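Local coordinates for transcriptional activator PlcR protein (Bacillus thuringiensis, PDB 3U3W) that activates transcription of virulence genes by binding DNA in response to the quorum-sensing signal peptide PapR, at residues A[76-81]-A[95-100]; A[99-104]-A[113-118]; A[205-210]-A[246-251]; A[217-222]-A[236-241]. One frame throughout, in Å; residues are numbered along the deposited sequence.

Contact 1. Residues A[76-81]-A[95-100]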
# COMPACT_ATOMS: atom_id res chain seq x y z
N LYS A 76 -11.82 -0.75 11.33
CA LYS A 76 -10.64 -0.84 10.49
C LYS A 76 -9.44 -1.44 11.22
O LYS A 76 -8.69 -2.24 10.65
CB LYS A 76 -10.32 0.52 9.87
CG LYS A 76 -11.46 1.05 9.01
CD LYS A 76 -10.96 1.80 7.78
CE LYS A 76 -10.12 3.02 8.18
NZ LYS A 76 -9.58 3.71 6.97
N GLN A 77 -9.26 -1.08 12.49
CA GLN A 77 -8.21 -1.68 13.32
C GLN A 77 -8.49 -3.16 13.58
O GLN A 77 -7.58 -3.99 13.68
CB GLN A 77 -8.08 -0.94 14.65
CG GLN A 77 -8.03 0.57 14.50
CD GLN A 77 -8.11 1.31 15.83
OE1 GLN A 77 -8.61 2.44 15.90
NE2 GLN A 77 -7.63 0.67 16.90
N PHE A 78 -9.77 -3.49 13.69
CA PHE A 78 -10.19 -4.87 13.91
C PHE A 78 -9.77 -5.69 12.69
O PHE A 78 -9.08 -6.69 12.80
CB PHE A 78 -11.69 -4.92 14.10
CG PHE A 78 -12.20 -6.25 14.57
CD1 PHE A 78 -12.13 -6.60 15.91
CD2 PHE A 78 -12.75 -7.16 13.67
CE1 PHE A 78 -12.61 -7.83 16.35
CE2 PHE A 78 -13.22 -8.39 14.10
CZ PHE A 78 -13.16 -8.72 15.45
N LYS A 79 -10.19 -5.22 11.51
CA LYS A 79 -9.83 -5.83 10.24
C LYS A 79 -8.31 -6.05 10.06
O LYS A 79 -7.87 -7.13 9.64
CB LYS A 79 -10.41 -4.98 9.11
CG LYS A 79 -10.38 -5.65 7.78
CD LYS A 79 -11.04 -4.80 6.71
CE LYS A 79 -10.82 -5.43 5.34
NZ LYS A 79 -11.18 -4.50 4.22
N ASP A 80 -7.51 -5.04 10.38
CA ASP A 80 -6.06 -5.16 10.29
C ASP A 80 -5.49 -6.16 11.28
O ASP A 80 -4.46 -6.78 11.01
CB ASP A 80 -5.38 -3.80 10.51
CG ASP A 80 -5.63 -2.82 9.38
OD1 ASP A 80 -6.02 -3.27 8.26
OD2 ASP A 80 -5.43 -1.60 9.60
N GLN A 81 -6.15 -6.30 12.43
CA GLN A 81 -5.72 -7.25 13.45
C GLN A 81 -5.93 -8.68 12.95
O GLN A 81 -5.01 -9.51 12.94
CB GLN A 81 -6.50 -7.02 14.75
CG GLN A 81 -5.66 -6.43 15.87
CD GLN A 81 -6.47 -5.56 16.84
OE1 GLN A 81 -7.70 -5.49 16.78
NE2 GLN A 81 -5.76 -4.88 17.74
N TYR A 95 -10.69 -17.16 15.49
CA TYR A 95 -11.97 -17.79 15.75
C TYR A 95 -12.70 -17.16 16.94
O TYR A 95 -13.88 -16.80 16.85
CB TYR A 95 -11.76 -19.30 15.97
CG TYR A 95 -13.02 -20.06 16.29
CD1 TYR A 95 -13.86 -20.50 15.26
CD2 TYR A 95 -13.36 -20.35 17.60
CE1 TYR A 95 -15.02 -21.20 15.55
CE2 TYR A 95 -14.52 -21.06 17.90
CZ TYR A 95 -15.34 -21.48 16.87
OH TYR A 95 -16.48 -22.17 17.17
N ASN A 96 -12.00 -17.01 18.05
CA ASN A 96 -12.55 -16.35 19.24
C ASN A 96 -12.81 -14.86 19.04
O ASN A 96 -13.88 -14.35 19.38
CB ASN A 96 -11.63 -16.54 20.44
CG ASN A 96 -11.59 -17.98 20.91
OD1 ASN A 96 -12.60 -18.68 20.87
ND2 ASN A 96 -10.42 -18.43 21.36
N LYS A 97 -11.82 -14.16 18.49
CA LYS A 97 -11.91 -12.71 18.29
C LYS A 97 -13.11 -12.36 17.39
O LYS A 97 -13.93 -11.51 17.73
CB LYS A 97 -10.61 -12.18 17.69
CG LYS A 97 -10.68 -10.73 17.20
CD LYS A 97 -9.33 -10.26 16.68
CE LYS A 97 -9.37 -8.79 16.29
NZ LYS A 97 -9.69 -7.92 17.47
N VAL A 98 -13.21 -13.04 16.26
CA VAL A 98 -14.26 -12.77 15.30
C VAL A 98 -15.65 -13.23 15.78
O VAL A 98 -16.67 -12.59 15.49
CB VAL A 98 -13.92 -13.43 13.95
CG1 VAL A 98 -15.16 -13.59 13.09
CG2 VAL A 98 -12.85 -12.61 13.25
N TRP A 99 -15.69 -14.35 16.50
CA TRP A 99 -16.95 -14.82 17.07
C TRP A 99 -17.55 -13.78 18.04
O TRP A 99 -18.74 -13.49 17.99
CB TRP A 99 -16.80 -16.18 17.75
CG TRP A 99 -18.06 -16.56 18.44
CD1 TRP A 99 -18.28 -16.60 19.79
CD2 TRP A 99 -19.31 -16.89 17.81
NE1 TRP A 99 -19.59 -16.95 20.04
CE2 TRP A 99 -20.24 -17.14 18.84
CE3 TRP A 99 -19.73 -17.02 16.48
CZ2 TRP A 99 -21.57 -17.51 18.59
CZ3 TRP A 99 -21.05 -17.39 16.22
CH2 TRP A 99 -21.96 -17.63 17.28
N ASN A 100 -16.71 -13.22 18.90
CA ASN A 100 -17.15 -12.16 19.81
C ASN A 100 -17.76 -10.98 19.09
O ASN A 100 -18.83 -10.50 19.46
CB ASN A 100 -16.02 -11.72 20.74
CG ASN A 100 -15.75 -12.73 21.84
OD1 ASN A 100 -16.64 -13.52 22.20
ND2 ASN A 100 -14.54 -12.73 22.38

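Contact 2. Residues A[99-104]-A[113-118]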
# COMPACT_ATOMS: atom_id res chain seq x y z
N TRP A 99 -15.69 -14.35 16.50
CA TRP A 99 -16.95 -14.82 17.07
C TRP A 99 -17.55 -13.78 18.04
O TRP A 99 -18.74 -13.49 17.99
CB TRP A 99 -16.80 -16.18 17.75
CG TRP A 99 -18.06 -16.56 18.44
CD1 TRP A 99 -18.28 -16.60 19.79
CD2 TRP A 99 -19.31 -16.89 17.81
NE1 TRP A 99 -19.59 -16.95 20.04
CE2 TRP A 99 -20.24 -17.14 18.84
CE3 TRP A 99 -19.73 -17.02 16.48
CZ2 TRP A 99 -21.57 -17.51 18.59
CZ3 TRP A 99 -21.05 -17.39 16.22
CH2 TRP A 99 -21.96 -17.63 17.28
N ASN A 100 -16.71 -13.22 18.90
CA ASN A 100 -17.15 -12.16 19.81
C ASN A 100 -17.76 -10.98 19.09
O ASN A 100 -18.83 -10.50 19.46
CB ASN A 100 -16.02 -11.72 20.74
CG ASN A 100 -15.75 -12.73 21.84
OD1 ASN A 100 -16.64 -13.52 22.20
ND2 ASN A 100 -14.54 -12.73 22.38
N GLU A 101 -17.07 -10.52 18.05
CA GLU A 101 -17.58 -9.42 17.26
C GLU A 101 -18.89 -9.80 16.56
O GLU A 101 -19.80 -8.98 16.42
CB GLU A 101 -16.54 -9.00 16.23
CG GLU A 101 -16.91 -7.74 15.48
CD GLU A 101 -16.89 -6.51 16.38
OE1 GLU A 101 -16.06 -6.49 17.33
OE2 GLU A 101 -17.69 -5.57 16.15
N LEU A 102 -18.98 -11.05 16.12
CA LEU A 102 -20.13 -11.50 15.35
C LEU A 102 -21.41 -11.52 16.17
O LEU A 102 -22.50 -11.32 15.64
CB LEU A 102 -19.87 -12.90 14.76
CG LEU A 102 -19.23 -12.92 13.38
CD1 LEU A 102 -18.66 -14.30 13.03
CD2 LEU A 102 -20.27 -12.47 12.35
N LYS A 103 -21.27 -11.76 17.48
CA LYS A 103 -22.46 -11.92 18.32
C LYS A 103 -23.03 -10.58 18.81
O LYS A 103 -24.08 -10.55 19.46
CB LYS A 103 -22.21 -12.93 19.45
CG LYS A 103 -21.13 -12.56 20.43
CD LYS A 103 -20.83 -13.74 21.36
CE LYS A 103 -22.10 -14.50 21.73
NZ LYS A 103 -22.29 -14.68 23.21
N LYS A 104 -22.34 -9.48 18.50
CA LYS A 104 -22.91 -8.15 18.67
C LYS A 104 -24.05 -7.90 17.67
O LYS A 104 -24.84 -6.98 17.84
CB LYS A 104 -21.86 -7.06 18.52
CG LYS A 104 -20.73 -7.11 19.54
CD LYS A 104 -19.76 -5.94 19.32
CE LYS A 104 -18.47 -6.12 20.12
NZ LYS A 104 -17.43 -5.09 19.78
N GLN A 113 -19.75 -9.55 6.35
CA GLN A 113 -19.21 -10.51 5.40
C GLN A 113 -17.75 -10.83 5.66
O GLN A 113 -17.33 -11.99 5.57
CB GLN A 113 -19.38 -10.00 3.98
CG GLN A 113 -19.12 -11.07 2.95
CD GLN A 113 -18.97 -10.48 1.58
OE1 GLN A 113 -18.19 -9.57 1.39
NE2 GLN A 113 -19.75 -10.98 0.62
N PHE A 114 -16.97 -9.81 5.99
CA PHE A 114 -15.57 -10.01 6.35
C PHE A 114 -15.44 -10.92 7.59
O PHE A 114 -14.63 -11.85 7.60
CB PHE A 114 -14.89 -8.65 6.61
CG PHE A 114 -13.54 -8.79 7.24
CD1 PHE A 114 -12.42 -8.95 6.44
CD2 PHE A 114 -13.40 -8.83 8.61
CE1 PHE A 114 -11.17 -9.11 7.01
CE2 PHE A 114 -12.16 -8.99 9.20
CZ PHE A 114 -11.04 -9.13 8.40
N LEU A 115 -16.23 -10.66 8.63
CA LEU A 115 -16.22 -11.50 9.83
C LEU A 115 -16.55 -12.98 9.54
O LEU A 115 -15.85 -13.89 9.98
CB LEU A 115 -17.20 -10.96 10.87
CG LEU A 115 -17.03 -9.53 11.38
CD1 LEU A 115 -18.28 -9.13 12.15
CD2 LEU A 115 -15.75 -9.35 12.21
N GLN A 116 -17.62 -13.19 8.79
CA GLN A 116 -18.08 -14.52 8.42
C GLN A 116 -17.05 -15.28 7.58
O GLN A 116 -16.74 -16.43 7.89
CB GLN A 116 -19.43 -14.44 7.69
CG GLN A 116 -20.56 -13.91 8.58
CD GLN A 116 -21.94 -14.16 8.01
OE1 GLN A 116 -22.33 -13.56 7.00
NE2 GLN A 116 -22.70 -15.05 8.65
N TRP A 117 -16.54 -14.63 6.53
CA TRP A 117 -15.43 -15.17 5.75
C TRP A 117 -14.32 -15.65 6.68
O TRP A 117 -13.94 -16.82 6.65
CB TRP A 117 -14.93 -14.13 4.71
CG TRP A 117 -13.51 -14.29 4.23
CD1 TRP A 117 -12.85 -15.45 3.96
CD2 TRP A 117 -12.57 -13.23 3.98
NE1 TRP A 117 -11.55 -15.18 3.56
CE2 TRP A 117 -11.36 -13.82 3.57
CE3 TRP A 117 -12.64 -11.83 4.07
CZ2 TRP A 117 -10.24 -13.08 3.26
CZ3 TRP A 117 -11.52 -11.09 3.74
CH2 TRP A 117 -10.33 -11.72 3.35
N GLN A 118 -13.82 -14.76 7.54
CA GLN A 118 -12.71 -15.12 8.42
C GLN A 118 -13.08 -16.23 9.42
O GLN A 118 -12.25 -17.07 9.77
CB GLN A 118 -12.17 -13.89 9.17
CG GLN A 118 -11.55 -12.85 8.27
CD GLN A 118 -10.17 -13.27 7.74
OE1 GLN A 118 -9.50 -14.14 8.31
NE2 GLN A 118 -9.74 -12.65 6.65

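Contact 3. Residues A[205-210]-A[246-251]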
# COMPACT_ATOMS: atom_id res chain seq x y z
N ALA A 205 -0.73 -25.51 -5.69
CA ALA A 205 -1.67 -26.40 -6.38
C ALA A 205 -1.08 -27.07 -7.66
O ALA A 205 -1.27 -28.27 -7.88
CB ALA A 205 -2.98 -25.65 -6.70
N LEU A 206 -0.38 -26.30 -8.48
CA LEU A 206 0.31 -26.83 -9.65
C LEU A 206 1.33 -27.88 -9.23
O LEU A 206 1.43 -28.95 -9.86
CB LEU A 206 0.98 -25.70 -10.46
CG LEU A 206 -0.02 -24.75 -11.14
CD1 LEU A 206 0.55 -23.38 -11.49
CD2 LEU A 206 -0.64 -25.40 -12.39
N TYR A 207 2.07 -27.58 -8.17
CA TYR A 207 3.06 -28.51 -7.65
C TYR A 207 2.38 -29.81 -7.18
O TYR A 207 2.88 -30.90 -7.42
CB TYR A 207 3.85 -27.87 -6.52
CG TYR A 207 4.95 -28.74 -5.92
CD1 TYR A 207 4.65 -29.80 -5.06
CD2 TYR A 207 6.29 -28.48 -6.20
CE1 TYR A 207 5.66 -30.58 -4.50
CE2 TYR A 207 7.30 -29.25 -5.66
CZ TYR A 207 6.98 -30.30 -4.81
OH TYR A 207 8.00 -31.05 -4.27
N LEU A 208 1.25 -29.70 -6.50
CA LEU A 208 0.58 -30.90 -5.98
C LEU A 208 0.08 -31.76 -7.14
O LEU A 208 -0.05 -32.98 -7.01
CB LEU A 208 -0.57 -30.54 -5.03
CG LEU A 208 -0.21 -29.98 -3.65
CD1 LEU A 208 -1.47 -29.52 -2.91
CD2 LEU A 208 0.57 -31.01 -2.80
N ASP A 209 -0.18 -31.10 -8.28
CA ASP A 209 -0.60 -31.74 -9.51
C ASP A 209 0.59 -32.18 -10.38
O ASP A 209 0.42 -32.55 -11.54
CB ASP A 209 -1.48 -30.77 -10.31
CG ASP A 209 -2.53 -31.49 -11.17
OD1 ASP A 209 -2.80 -32.68 -10.90
OD2 ASP A 209 -3.08 -30.85 -12.09
N SER A 210 1.78 -32.13 -9.81
CA SER A 210 3.01 -32.57 -10.49
C SER A 210 3.43 -31.70 -11.67
O SER A 210 4.28 -32.10 -12.46
CB SER A 210 2.88 -34.03 -10.96
OG SER A 210 2.57 -34.89 -9.89
N LEU A 246 12.69 -26.60 -7.87
CA LEU A 246 14.04 -26.84 -8.32
C LEU A 246 14.49 -28.27 -8.04
O LEU A 246 15.21 -28.86 -8.83
CB LEU A 246 15.00 -25.84 -7.68
CG LEU A 246 14.88 -24.36 -8.10
CD1 LEU A 246 16.05 -23.54 -7.56
CD2 LEU A 246 14.79 -24.21 -9.60
N ARG A 247 14.05 -28.81 -6.91
CA ARG A 247 14.39 -30.18 -6.53
C ARG A 247 13.72 -31.19 -7.48
O ARG A 247 14.36 -32.10 -7.98
CB ARG A 247 14.00 -30.46 -5.08
CG ARG A 247 14.76 -31.61 -4.42
CD ARG A 247 14.86 -31.41 -2.90
NE ARG A 247 13.57 -31.05 -2.31
CZ ARG A 247 12.65 -31.93 -1.93
NH1 ARG A 247 12.87 -33.23 -2.07
NH2 ARG A 247 11.50 -31.51 -1.41
N LYS A 248 12.43 -31.01 -7.75
CA LYS A 248 11.72 -31.92 -8.63
C LYS A 248 12.23 -31.84 -10.06
O LYS A 248 12.23 -32.84 -10.79
CB LYS A 248 10.21 -31.66 -8.60
CG LYS A 248 9.57 -32.09 -7.32
CD LYS A 248 9.95 -33.53 -7.00
CE LYS A 248 9.58 -33.91 -5.58
NZ LYS A 248 8.12 -34.21 -5.44
N LEU A 249 12.64 -30.64 -10.46
CA LEU A 249 13.09 -30.42 -11.83
C LEU A 249 14.57 -30.80 -12.01
O LEU A 249 15.11 -30.67 -13.09
CB LEU A 249 12.84 -28.97 -12.26
CG LEU A 249 11.38 -28.60 -12.50
CD1 LEU A 249 11.24 -27.11 -12.77
CD2 LEU A 249 10.77 -29.43 -13.65
N GLU A 250 15.19 -31.27 -10.93
CA GLU A 250 16.56 -31.80 -10.99
C GLU A 250 17.63 -30.77 -11.35
O GLU A 250 18.57 -31.06 -12.08
CB GLU A 250 16.63 -33.00 -11.94
CG GLU A 250 15.91 -34.22 -11.40
CD GLU A 250 15.95 -35.40 -12.35
OE1 GLU A 250 15.25 -35.36 -13.38
OE2 GLU A 250 16.69 -36.37 -12.05
N TYR A 251 17.49 -29.56 -10.82
CA TYR A 251 18.52 -28.54 -10.93
C TYR A 251 19.74 -28.93 -10.13
O TYR A 251 19.70 -29.87 -9.33
CB TYR A 251 18.02 -27.20 -10.42
CG TYR A 251 17.18 -26.45 -11.41
CD1 TYR A 251 15.91 -26.91 -11.78
CD2 TYR A 251 17.65 -25.28 -11.99
CE1 TYR A 251 15.15 -26.21 -12.69
CE2 TYR A 251 16.89 -24.58 -12.90
CZ TYR A 251 15.65 -25.04 -13.25
OH TYR A 251 14.92 -24.32 -14.17

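Contact 4. Residues A[217-222]-A[236-241]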
# COMPACT_ATOMS: atom_id res chain seq x y z
N TYR A 217 7.21 -21.40 -12.72
CA TYR A 217 6.85 -20.23 -13.50
C TYR A 217 6.09 -19.23 -12.64
O TYR A 217 6.44 -18.05 -12.57
CB TYR A 217 6.02 -20.60 -14.71
CG TYR A 217 5.43 -19.41 -15.42
CD1 TYR A 217 6.20 -18.63 -16.29
CD2 TYR A 217 4.10 -19.06 -15.23
CE1 TYR A 217 5.65 -17.52 -16.93
CE2 TYR A 217 3.54 -17.97 -15.89
CZ TYR A 217 4.33 -17.20 -16.74
OH TYR A 217 3.78 -16.12 -17.37
N GLN A 218 5.03 -19.71 -11.99
CA GLN A 218 4.23 -18.87 -11.11
C GLN A 218 5.06 -18.35 -9.93
O GLN A 218 4.93 -17.18 -9.57
CB GLN A 218 3.00 -19.61 -10.60
CG GLN A 218 2.03 -19.96 -11.70
CD GLN A 218 1.29 -18.75 -12.21
OE1 GLN A 218 1.21 -17.73 -11.53
NE2 GLN A 218 0.76 -18.84 -13.42
N VAL A 219 5.90 -19.21 -9.36
CA VAL A 219 6.77 -18.83 -8.24
C VAL A 219 7.71 -17.67 -8.61
O VAL A 219 7.77 -16.66 -7.91
CB VAL A 219 7.60 -20.02 -7.71
CG1 VAL A 219 8.70 -19.53 -6.78
CG2 VAL A 219 6.73 -20.98 -6.99
N ASN A 220 8.42 -17.83 -9.73
CA ASN A 220 9.36 -16.80 -10.19
C ASN A 220 8.69 -15.50 -10.58
O ASN A 220 9.22 -14.42 -10.34
CB ASN A 220 10.21 -17.32 -11.34
CG ASN A 220 11.25 -18.32 -10.89
OD1 ASN A 220 11.68 -18.31 -9.73
ND2 ASN A 220 11.66 -19.20 -11.79
N LYS A 221 7.52 -15.61 -11.20
CA LYS A 221 6.71 -14.45 -11.49
C LYS A 221 6.36 -13.72 -10.18
O LYS A 221 6.50 -12.50 -10.08
CB LYS A 221 5.43 -14.86 -12.22
CG LYS A 221 4.70 -13.72 -12.89
CD LYS A 221 4.89 -13.76 -14.40
CE LYS A 221 6.38 -13.89 -14.77
NZ LYS A 221 6.67 -13.45 -16.18
N ALA A 222 5.94 -14.46 -9.16
CA ALA A 222 5.53 -13.85 -7.91
C ALA A 222 6.73 -13.22 -7.15
O ALA A 222 6.63 -12.13 -6.62
CB ALA A 222 4.72 -14.83 -7.05
N GLY A 236 9.56 -15.27 1.60
CA GLY A 236 10.16 -16.47 2.20
C GLY A 236 9.50 -17.74 1.66
O GLY A 236 10.17 -18.65 1.18
N GLN A 237 8.17 -17.79 1.74
CA GLN A 237 7.40 -18.94 1.25
C GLN A 237 7.72 -19.23 -0.20
O GLN A 237 7.83 -20.38 -0.59
CB GLN A 237 5.90 -18.72 1.45
CG GLN A 237 5.49 -18.53 2.91
CD GLN A 237 5.61 -17.06 3.35
OE1 GLN A 237 6.63 -16.42 3.14
NE2 GLN A 237 4.55 -16.53 3.97
N LEU A 238 7.87 -18.17 -1.00
CA LEU A 238 8.14 -18.27 -2.43
C LEU A 238 9.50 -18.91 -2.72
O LEU A 238 9.58 -19.83 -3.51
CB LEU A 238 8.03 -16.89 -3.10
CG LEU A 238 6.57 -16.44 -3.26
CD1 LEU A 238 6.44 -14.96 -3.62
CD2 LEU A 238 5.84 -17.33 -4.27
N TYR A 239 10.55 -18.43 -2.06
CA TYR A 239 11.85 -19.08 -2.16
C TYR A 239 11.82 -20.53 -1.76
O TYR A 239 12.51 -21.35 -2.35
CB TYR A 239 12.91 -18.35 -1.34
CG TYR A 239 13.39 -17.11 -2.03
CD1 TYR A 239 13.99 -17.19 -3.28
CD2 TYR A 239 13.20 -15.87 -1.46
CE1 TYR A 239 14.42 -16.05 -3.93
CE2 TYR A 239 13.62 -14.73 -2.10
CZ TYR A 239 14.23 -14.82 -3.33
OH TYR A 239 14.64 -13.67 -3.96
N TYR A 240 11.04 -20.85 -0.73
CA TYR A 240 10.90 -22.22 -0.28
C TYR A 240 10.25 -23.02 -1.42
O TYR A 240 10.79 -24.04 -1.87
CB TYR A 240 10.08 -22.29 1.02
CG TYR A 240 9.81 -23.70 1.49
CD1 TYR A 240 10.71 -24.36 2.33
CD2 TYR A 240 8.67 -24.40 1.08
CE1 TYR A 240 10.48 -25.67 2.75
CE2 TYR A 240 8.43 -25.70 1.50
CZ TYR A 240 9.34 -26.33 2.33
OH TYR A 240 9.10 -27.61 2.73
N GLN A 241 9.10 -22.55 -1.88
CA GLN A 241 8.43 -23.17 -3.00
C GLN A 241 9.32 -23.35 -4.23
O GLN A 241 9.22 -24.34 -4.94
CB GLN A 241 7.18 -22.39 -3.39
CG GLN A 241 6.31 -23.17 -4.32
CD GLN A 241 5.94 -24.49 -3.70
OE1 GLN A 241 5.45 -24.53 -2.57
NE2 GLN A 241 6.20 -25.57 -4.41

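Contact 1. Residues A[76-81]-A[95-100]
K97 lays the end of its side chain over one face of the F78 ring, in a CH-pi contact whose CE stands 3.8 Å from the ring centroid, 28° off the normal and shifted toward the rim. F78 (helix 72-87) and K97 (helix 91-102) reach toward each other from opposite directions. The chain of K97 leaves its helix with CG anti to the backbone N and stays extended until the last torsion (chi4 62°), where it folds NZ back beside the ring, 3.1 Å from F78 CE1. That bend also presents the ammonium to Q81: NZ donates to OE1 of Q81 at 3.2 Å, from above the carbonyl plane and 50° out of it. At the ring edge, K97 O lies in the plane of F78, and V98 CG2 is 4.3 Å from F78 CE2. The axes of the two short segments run nearly antiparallel, 11.6 Å apart at closest approach, as in an all-helical array of the tetratricopeptide-like kind. V82 and L85, further along helix 72-87, also touch K97. Aliphatic carbons thus cover an aromatic face while the single charge is turned to an amide oxygen, so a lysine can pack beside a buried phenylalanine and still find a polar partner for its amine.

Contact 2. Residues A[99-104]-A[113-118]
L115 pushes its side chain between E101 and L102 in the helical hairpin formed by helices 91-102 and 109-125 of the tetratricopeptide-like domain. L102 and L115 lie alongside, pointing opposite ways, and L102 CD2 comes to 3.7 Å from L115 CB. The same methyl also touches the next residue, 4.0 Å from Q116 CG. On the other flank, E101 offers its aliphatic part: CG is 3.8 Å from L115 CD2. With CG anti to the backbone N (chi1 -172°) the methylene lies on the leucine, and the bend at chi2 (68°) turns the carboxylate away from the apolar seam. The backbones come close where this happens, with L102 CA and L115 CA 6.8 Å apart.

The next shell holds that carboxylate in place. R74, from helix 72-87, makes a salt bridge to E101 OE2, and F78 of the same helix packs against E101 and L115, so three consecutive helices meet here. L141 of helix 131-143 touches both Q116 and W117, and W117 packs on the backbone of the bound peptide. Close to the end of helix 91-102, K104 turns back to the second oxygen of E101: its NZ bridges OE1 at 3.1 Å on the syn side, 35° out of the carboxylate plane.

Contact 3. Residues A[205-210]-A[246-251]
K248 sends its CB toward helix 192-208 and then works its way round the phenol end of Y207. CG comes first, 3.6 Å from Y207 OH and 4.0 Å from CE2, lying obliquely to the ring. A bend at chi2 (-51°) then wraps the chain about the hydroxyl: CD passes 4.2 Å from Y207 OH and CE 3.5 Å from it. A second turn, at chi4, brings the tip back, and NZ gives a weak hydrogen bond of 3.4 Å to Y207 OH. The lysine chain thus crosses the tyrosine side chain at about a right angle.

Y207 reaches this point from the last turn of helix 192-208, and its ring meets Y212 edge-to-face as well as packing on E244 and C245. Both segments include a helix end closed by a Schellman motif, with S210 and E250 as the residues of positive phi. Beside the contact, L208 packs on an aromatic side chain of the bound peptide. The chemistry is that of a surface contact between two helix ends: the weak bond probably adds little by itself, and most of the touching is done by lysine methylenes curled round a phenol oxygen, with the ammonium probably still accessible to water.

Contact 4. Residues A[217-222]-A[236-241]
Q241 is anchored by its backbone N, which bonds to Q237 O at 2.8 Å within helix 235-248, and from there its side chain meets V219 of helix 212-228. Q241 CG stands 3.5 Å from V219 CG2, and the two side chains cross at about a right angle. A bend at chi2 (56°) turns the amide of Q241 away from the valine, to where it packs beside Y207 of helix 192-208. The other methyl of V219 faces the main chain: CG1 lies 3.4 Å from L238 O, a packing contact against a carbonyl already inside a helix. One turn on, A222 takes the branches of L238, its CB being 3.8 Å from L238 CD1 and 3.9 Å from CD2.

These are successive helices of the all-helical, tetratricopeptide-like domain, packed antiparallel at 147°. At the seam V219 and A222 are compact; the axes of the short segments come to 9.4 Å and the CA atoms of V219 and L238 to 6.0 Å. All four side chains that touch are buried. Two residues of 236-241 that do not enter this seam turn to the bound peptide: Q237 NE2 hydrogen-bonds to an acidic side chain of it, and Y240 packs on an apolar one. A third, Y239, packs on I269 of the second subunit. N220 adds a polar tie to helix 235-248 beyond the segment, where its OD1 accepts from R242 NE.

Overall arrangement
From the N terminus, contact 1 closes the short turn between helices 72-87 and 91-102. Contact 2 closes the next short connection, from helix 91-102 to helix 109-125, starting on the last part of the helix that contact 1 uses; the two touch, so the three helices form one continuous block. Much later in the chain, contact 3 closes a longer loop from the end of helix 192-208 to the end of helix 235-248. Within that span, contact 4 joins helix 212-228 to helix 235-248, and the two contacts touch through helices 192-208 and 235-248. Contacts 1 and 4 lie on opposite sides of the chain's centre, with their own centres about 29 Å apart, all within the RNPP-family helical domain.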